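Local coordinates for GARP domain-containing protein (Trypanosoma brucei brucei TREU927, PDB 6XZ6) that acts as a trypanosome receptor for the host complement regulator factor H, which increases transmission of the parasites to tsetse flies, at residues E50-A62 and K202-E214. Residues are numbered along the deposited sequence; the frame is centred on the assembly and turned at random.
Sequences EGKKAAKRAEAGA and KSEAQEEAAQFPE
Arg57 reaches across from its helix to the carbonyl oxygen of Phe212. Its CB only carries the chain outward; Arg57 CG packs 3.4 Å from Pro213 O, and CD passes Ala209 O. With CG anti to the backbone N (chi1 166°) and the chain extended as far as NE, the guanidinium arrives side-on at one atom: Arg57 NE and NH1 both donate to Phe212 O, at 3.1 Å and 3.0 Å. That oxygen lies near the guanidinium plane, yet both bonds are bent, with N-H...O angles of about 142°. Arg57 CZ comes 3.3 Å from Ala209 O, which sits over one face; Glu214 CG covers the other, while Glu214 OE2 lies 3.4 Å from Arg57 NH2, well out of plane, a salt bridge of charge alone.

This is one end of a long helical bundle, where helices 4-61 and 165-208 run side by side in the same direction and helix 67-125 packs beside them; the axes of 50-61 and 202-208 come within 8.3 Å, 23° from parallel. Small residues permit that spacing: Ala54 CB meets Ala205 CB at 3.9 Å, and Ala58 CB touches Ala209 CB. At the end of the type I turn Ala209-Phe212, the Phe212 ring lies against Ala58 and Gly61, with Ala58 O over the centre of one face and Gln211 CG over the other.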
ATOM      1  N   GLU A  50     -25.495 -18.984 -12.969  1.00 44.90           N
ATOM      2  CA  GLU A  50     -25.778 -20.414 -12.869  1.00 48.03           C
ATOM      3  C   GLU A  50     -26.986 -20.694 -11.982  1.00 52.87           C
ATOM      4  O   GLU A  50     -27.789 -21.571 -12.313  1.00 55.83           O
ATOM      5  CB  GLU A  50     -24.550 -21.194 -12.373  1.00 51.04           C
ATOM      6  CG  GLU A  50     -23.450 -21.337 -13.411  1.00 68.86           C
ATOM      7  CD  GLU A  50     -22.409 -22.390 -13.076  1.00106.37           C
ATOM      8  OE1 GLU A  50     -22.497 -23.511 -13.632  1.00118.67           O
ATOM      9  OE2 GLU A  50     -21.506 -22.093 -12.257  1.00 94.82           O
ATOM     10  N   GLY A  51     -27.109 -19.949 -10.878  1.00 46.35           N
ATOM     11  CA  GLY A  51     -28.225 -20.045  -9.941  1.00 44.84           C
ATOM     12  C   GLY A  51     -29.543 -19.662 -10.592  1.00 47.35           C
ATOM     13  O   GLY A  51     -30.562 -20.298 -10.335  1.00 48.63           O
ATOM     14  N   LYS A  52     -29.519 -18.629 -11.458  1.00 42.36           N
ATOM     15  CA  LYS A  52     -30.659 -18.117 -12.225  1.00 43.86           C
ATOM     16  C   LYS A  52     -31.120 -19.172 -13.223  1.00 56.26           C
ATOM     17  O   LYS A  52     -32.326 -19.334 -13.425  1.00 59.85           O
ATOM     18  CB  LYS A  52     -30.237 -16.836 -12.968  1.00 45.43           C
ATOM     19  CG  LYS A  52     -31.280 -16.160 -13.867  1.00 55.80           C
ATOM     20  CD  LYS A  52     -30.766 -14.777 -14.251  1.00 65.78           C
ATOM     21  CE  LYS A  52     -31.286 -14.199 -15.537  1.00 79.44           C
ATOM     22  NZ  LYS A  52     -30.776 -12.811 -15.728  1.00 80.02           N
ATOM     23  N   LYS A  53     -30.158 -19.867 -13.860  1.00 54.71           N
ATOM     24  CA  LYS A  53     -30.434 -20.917 -14.824  1.00 57.48           C
ATOM     25  C   LYS A  53     -31.153 -22.085 -14.120  1.00 62.84           C
ATOM     26  O   LYS A  53     -32.218 -22.491 -14.586  1.00 65.61           O
ATOM     27  CB  LYS A  53     -29.136 -21.289 -15.582  1.00 61.60           C
ATOM     28  CG  LYS A  53     -28.794 -22.777 -15.795  1.00 70.70           C
ATOM     29  CD  LYS A  53     -27.328 -23.107 -15.401  1.00 80.25           C
ATOM     30  CE  LYS A  53     -26.261 -22.534 -16.321  1.00 92.02           C
ATOM     31  NZ  LYS A  53     -24.898 -23.033 -15.981  1.00104.00           N
ATOM     32  N   ALA A  54     -30.646 -22.521 -12.951  1.00 56.86           N
ATOM     33  CA  ALA A  54     -31.208 -23.605 -12.135  1.00 58.20           C
ATOM     34  C   ALA A  54     -32.653 -23.298 -11.707  1.00 62.79           C
ATOM     35  O   ALA A  54     -33.525 -24.165 -11.807  1.00 64.24           O
ATOM     36  CB  ALA A  54     -30.328 -23.845 -10.914  1.00 58.55           C
ATOM     37  N   ALA A  55     -32.907 -22.044 -11.273  1.00 57.24           N
ATOM     38  CA  ALA A  55     -34.210 -21.561 -10.843  1.00 56.01           C
ATOM     39  C   ALA A  55     -35.171 -21.613 -12.006  1.00 63.26           C
ATOM     40  O   ALA A  55     -36.338 -21.919 -11.800  1.00 64.28           O
ATOM     41  CB  ALA A  55     -34.099 -20.142 -10.333  1.00 53.47           C
ATOM     42  N   LYS A  56     -34.680 -21.352 -13.228  1.00 60.90           N
ATOM     43  CA  LYS A  56     -35.483 -21.387 -14.446  1.00 62.32           C
ATOM     44  C   LYS A  56     -35.821 -22.823 -14.862  1.00 69.71           C
ATOM     45  O   LYS A  56     -36.939 -23.080 -15.301  1.00 70.98           O
ATOM     46  CB  LYS A  56     -34.808 -20.604 -15.577  1.00 64.82           C
ATOM     47  CG  LYS A  56     -35.123 -19.104 -15.542  1.00 72.87           C
ATOM     48  CD  LYS A  56     -34.432 -18.376 -16.703  1.00 83.26           C
ATOM     49  CE  LYS A  56     -34.479 -16.871 -16.610  1.00 90.15           C
ATOM     50  NZ  LYS A  56     -33.546 -16.244 -17.587  1.00 96.39           N
ATOM     51  N   ARG A  57     -34.877 -23.759 -14.679  1.00 67.78           N
ATOM     52  CA  ARG A  57     -35.025 -25.197 -14.950  1.00 70.35           C
ATOM     53  C   ARG A  57     -36.028 -25.806 -13.943  1.00 76.93           C
ATOM     54  O   ARG A  57     -36.834 -26.660 -14.318  1.00 79.91           O
ATOM     55  CB  ARG A  57     -33.640 -25.882 -14.871  1.00 67.00           C
ATOM     56  CG  ARG A  57     -33.644 -27.397 -14.798  1.00 70.02           C
ATOM     57  CD  ARG A  57     -32.242 -27.944 -14.674  1.00 77.12           C
ATOM     58  NE  ARG A  57     -32.239 -29.375 -14.369  1.00 88.27           N
ATOM     59  CZ  ARG A  57     -31.142 -30.112 -14.204  1.00101.21           C
ATOM     60  NH1 ARG A  57     -31.240 -31.409 -13.934  1.00 77.31           N
ATOM     61  NH2 ARG A  57     -29.938 -29.557 -14.310  1.00 92.25           N
ATOM     62  N   ALA A  58     -35.977 -25.357 -12.675  1.00 72.23           N
ATOM     63  CA  ALA A  58     -36.890 -25.813 -11.630  1.00 72.61           C
ATOM     64  C   ALA A  58     -38.324 -25.297 -11.842  1.00 75.64           C
ATOM     65  O   ALA A  58     -39.271 -26.073 -11.746  1.00 76.94           O
ATOM     66  CB  ALA A  58     -36.370 -25.412 -10.259  1.00 71.54           C
ATOM     67  N   GLU A  59     -38.470 -24.003 -12.148  1.00 69.88           N
ATOM     68  CA  GLU A  59     -39.756 -23.346 -12.365  1.00 69.11           C
ATOM     69  C   GLU A  59     -40.502 -23.912 -13.562  1.00 76.18           C
ATOM     70  O   GLU A  59     -41.702 -24.147 -13.458  1.00 77.28           O
ATOM     71  CB  GLU A  59     -39.586 -21.825 -12.444  1.00 67.54           C
ATOM     72  CG  GLU A  59     -39.314 -21.220 -11.071  1.00 76.27           C
ATOM     73  CD  GLU A  59     -38.963 -19.749 -10.976  1.00 84.84           C
ATOM     74  OE1 GLU A  59     -38.344 -19.202 -11.918  1.00 71.58           O
ATOM     75  OE2 GLU A  59     -39.298 -19.151  -9.930  1.00 73.70           O
ATOM     76  N   ALA A  60     -39.790 -24.188 -14.666  1.00 74.04           N
ATOM     77  CA  ALA A  60     -40.358 -24.803 -15.871  1.00 76.20           C
ATOM     78  C   ALA A  60     -40.733 -26.274 -15.587  1.00 83.03           C
ATOM     79  O   ALA A  60     -41.778 -26.742 -16.047  1.00 84.05           O
ATOM     80  CB  ALA A  60     -39.365 -24.722 -17.015  1.00 77.67           C
ATOM     81  N   GLY A  61     -39.898 -26.957 -14.802  1.00 80.47           N
ATOM     82  CA  GLY A  61     -40.105 -28.342 -14.393  1.00 83.42           C
ATOM     83  C   GLY A  61     -41.289 -28.562 -13.467  1.00 88.56           C
ATOM     84  O   GLY A  61     -42.022 -29.539 -13.624  1.00 91.41           O
ATOM     85  N   ALA A  62     -41.496 -27.650 -12.501  1.00 83.42           N
ATOM     86  CA  ALA A  62     -42.575 -27.715 -11.511  1.00 83.22           C
ATOM     87  C   ALA A  62     -43.945 -27.248 -12.012  1.00 88.13           C
ATOM     88  O   ALA A  62     -44.907 -27.333 -11.244  1.00 87.95           O
ATOM     89  CB  ALA A  62     -42.186 -26.950 -10.259  1.00 81.40           C
ATOM     90  N   LYS A 202     -25.786 -20.913  -5.292  1.00 46.08           N
ATOM     91  CA  LYS A 202     -25.799 -21.507  -6.642  1.00 47.41           C
ATOM     92  C   LYS A 202     -25.986 -23.028  -6.510  1.00 56.96           C
ATOM     93  O   LYS A 202     -26.839 -23.605  -7.182  1.00 59.67           O
ATOM     94  CB  LYS A 202     -24.472 -21.208  -7.387  1.00 48.82           C
ATOM     95  CG  LYS A 202     -24.169 -22.174  -8.549  1.00 60.13           C
ATOM     96  CD  LYS A 202     -22.700 -22.206  -8.950  1.00 65.09           C
ATOM     97  CE  LYS A 202     -21.879 -23.186  -8.141  1.00 72.57           C
ATOM     98  NZ  LYS A 202     -20.425 -23.042  -8.425  1.00 80.91           N
ATOM     99  N   SER A 203     -25.189 -23.655  -5.626  1.00 54.12           N
ATOM    100  CA  SER A 203     -25.211 -25.076  -5.337  1.00 57.14           C
ATOM    101  C   SER A 203     -26.536 -25.523  -4.757  1.00 63.28           C
ATOM    102  O   SER A 203     -26.994 -26.603  -5.115  1.00 68.48           O
ATOM    103  CB  SER A 203     -24.070 -25.429  -4.395  1.00 62.06           C
ATOM    104  OG  SER A 203     -22.825 -25.252  -5.053  1.00 71.30           O
ATOM    105  N   GLU A 204     -27.167 -24.711  -3.888  1.00 56.65           N
ATOM    106  CA  GLU A 204     -28.475 -25.027  -3.306  1.00 57.29           C
ATOM    107  C   GLU A 204     -29.550 -24.985  -4.395  1.00 59.30           C
ATOM    108  O   GLU A 204     -30.415 -25.847  -4.405  1.00 61.46           O
ATOM    109  CB  GLU A 204     -28.821 -24.092  -2.134  1.00 57.28           C
ATOM    110  CG  GLU A 204     -29.978 -24.600  -1.271  1.00 77.20           C
ATOM    111  CD  GLU A 204     -30.317 -23.834   0.006  1.00109.02           C
ATOM    112  OE1 GLU A 204     -29.384 -23.317   0.668  1.00107.41           O
ATOM    113  OE2 GLU A 204     -31.520 -23.779   0.359  1.00 99.28           O
ATOM    114  N   ALA A 205     -29.461 -24.025  -5.337  1.00 52.53           N
ATOM    115  CA  ALA A 205     -30.378 -23.891  -6.475  1.00 51.96           C
ATOM    116  C   ALA A 205     -30.201 -25.069  -7.430  1.00 60.12           C
ATOM    117  O   ALA A 205     -31.190 -25.669  -7.835  1.00 61.59           O
ATOM    118  CB  ALA A 205     -30.138 -22.576  -7.206  1.00 49.69           C
ATOM    119  N   GLN A 206     -28.950 -25.433  -7.744  1.00 59.14           N
ATOM    120  CA  GLN A 206     -28.607 -26.556  -8.625  1.00 62.86           C
ATOM    121  C   GLN A 206     -29.044 -27.934  -8.085  1.00 72.42           C
ATOM    122  O   GLN A 206     -29.402 -28.808  -8.880  1.00 75.11           O
ATOM    123  CB  GLN A 206     -27.103 -26.544  -8.942  1.00 64.26           C
ATOM    124  CG  GLN A 206     -26.691 -25.466  -9.962  1.00 66.68           C
ATOM    125  CD  GLN A 206     -25.232 -25.546 -10.344  1.00 70.09           C
ATOM    126  OE1 GLN A 206     -24.372 -26.027  -9.580  1.00 59.87           O
ATOM    127  NE2 GLN A 206     -24.931 -25.057 -11.545  1.00 59.71           N
ATOM    128  N   GLU A 207     -29.023 -28.130  -6.746  1.00 70.52           N
ATOM    129  CA  GLU A 207     -29.428 -29.387  -6.091  1.00 74.50           C
ATOM    130  C   GLU A 207     -30.946 -29.606  -6.106  1.00 80.85           C
ATOM    131  O   GLU A 207     -31.403 -30.739  -6.280  1.00 85.09           O
ATOM    132  CB  GLU A 207     -28.899 -29.452  -4.651  1.00 76.12           C
ATOM    133  CG  GLU A 207     -27.672 -30.338  -4.505  1.00 90.98           C
ATOM    134  CD  GLU A 207     -26.410 -29.657  -4.005  1.00105.11           C
ATOM    135  OE1 GLU A 207     -26.478 -28.973  -2.956  1.00 75.75           O
ATOM    136  OE2 GLU A 207     -25.349 -29.828  -4.649  1.00101.90           O
ATOM    137  N   GLU A 208     -31.719 -28.525  -5.903  1.00 74.24           N
ATOM    138  CA  GLU A 208     -33.184 -28.534  -5.902  1.00 73.93           C
ATOM    139  C   GLU A 208     -33.691 -28.729  -7.329  1.00 80.12           C
ATOM    140  O   GLU A 208     -34.752 -29.332  -7.511  1.00 81.73           O
ATOM    141  CB  GLU A 208     -33.750 -27.213  -5.349  1.00 71.31           C
ATOM    142  CG  GLU A 208     -33.196 -26.764  -4.009  1.00 75.89           C
ATOM    143  CD  GLU A 208     -33.840 -27.284  -2.740  1.00 96.96           C
ATOM    144  OE1 GLU A 208     -33.493 -26.750  -1.662  1.00 88.59           O
ATOM    145  OE2 GLU A 208     -34.680 -28.212  -2.810  1.00 91.39           O
ATOM    146  N   ALA A 209     -32.945 -28.196  -8.334  1.00 76.27           N
ATOM    147  CA  ALA A 209     -33.319 -28.291  -9.748  1.00 77.52           C
ATOM    148  C   ALA A 209     -32.846 -29.576 -10.439  1.00 87.63           C
ATOM    149  O   ALA A 209     -33.171 -29.791 -11.614  1.00 88.92           O
ATOM    150  CB  ALA A 209     -32.822 -27.073 -10.508  1.00 75.20           C
ATOM    151  N   ALA A 210     -32.096 -30.430  -9.712  1.00 87.06           N
ATOM    152  CA  ALA A 210     -31.544 -31.680 -10.229  1.00 91.06           C
ATOM    153  C   ALA A 210     -32.617 -32.664 -10.716  1.00 98.92           C
ATOM    154  O   ALA A 210     -32.397 -33.376 -11.703  1.00101.54           O
ATOM    155  CB  ALA A 210     -30.661 -32.331  -9.177  1.00 93.27           C
ATOM    156  N   GLN A 211     -33.785 -32.668 -10.050  1.00 94.89           N
ATOM    157  CA  GLN A 211     -34.907 -33.554 -10.365  1.00 97.07           C
ATOM    158  C   GLN A 211     -35.634 -33.227 -11.683  1.00101.68           C
ATOM    159  O   GLN A 211     -36.296 -34.110 -12.227  1.00105.07           O
ATOM    160  CB  GLN A 211     -35.899 -33.608  -9.186  1.00 97.76           C
ATOM    161  CG  GLN A 211     -36.658 -32.316  -8.908  1.00101.57           C
ATOM    162  CD  GLN A 211     -37.427 -32.370  -7.611  1.00114.59           C
ATOM    163  OE1 GLN A 211     -38.614 -32.737  -7.551  1.00105.81           O
ATOM    164  NE2 GLN A 211     -36.755 -32.019  -6.528  1.00105.90           N
ATOM    165  N   PHE A 212     -35.514 -31.982 -12.193  1.00 95.07           N
ATOM    166  CA  PHE A 212     -36.216 -31.511 -13.398  1.00 94.38           C
ATOM    167  C   PHE A 212     -35.402 -31.587 -14.722  1.00 99.36           C
ATOM    168  O   PHE A 212     -34.177 -31.730 -14.670  1.00 98.59           O
ATOM    169  CB  PHE A 212     -36.739 -30.082 -13.173  1.00 92.11           C
ATOM    170  CG  PHE A 212     -37.460 -29.852 -11.866  1.00 92.62           C
ATOM    171  CD1 PHE A 212     -38.774 -30.282 -11.687  1.00 96.85           C
ATOM    172  CD2 PHE A 212     -36.836 -29.185 -10.820  1.00 92.28           C
ATOM    173  CE1 PHE A 212     -39.445 -30.048 -10.482  1.00 96.60           C
ATOM    174  CE2 PHE A 212     -37.512 -28.938  -9.623  1.00 93.99           C
ATOM    175  CZ  PHE A 212     -38.809 -29.373  -9.460  1.00 93.37           C
ATOM    176  N   PRO A 213     -36.050 -31.486 -15.922  1.00 97.44           N
ATOM    177  CA  PRO A 213     -35.277 -31.540 -17.174  1.00 98.76           C
ATOM    178  C   PRO A 213     -34.571 -30.218 -17.507  1.00100.67           C
ATOM    179  O   PRO A 213     -35.126 -29.141 -17.259  1.00 97.75           O
ATOM    180  CB  PRO A 213     -36.344 -31.857 -18.238  1.00102.14           C
ATOM    181  CG  PRO A 213     -37.638 -32.043 -17.505  1.00105.84           C
ATOM    182  CD  PRO A 213     -37.492 -31.339 -16.211  1.00 98.53           C
ATOM    183  N   GLU A 214     -33.369 -30.302 -18.114  1.00 98.40           N
ATOM    184  CA  GLU A 214     -32.575 -29.143 -18.562  1.00 96.18           C
ATOM    185  C   GLU A 214     -33.238 -28.513 -19.825  1.00101.27           C
ATOM    186  O   GLU A 214     -34.065 -29.172 -20.463  1.00104.09           O
ATOM    187  CB  GLU A 214     -31.120 -29.575 -18.890  1.00 99.30           C
ATOM    188  CG  GLU A 214     -30.335 -30.156 -17.717  1.00110.09           C
ATOM    189  CD  GLU A 214     -28.913 -30.644 -17.949  1.00131.65           C
ATOM    190  OE1 GLU A 214     -28.587 -31.066 -19.082  1.00125.55           O
ATOM    191  OE2 GLU A 214     -28.125 -30.622 -16.976  1.00124.85           O
TER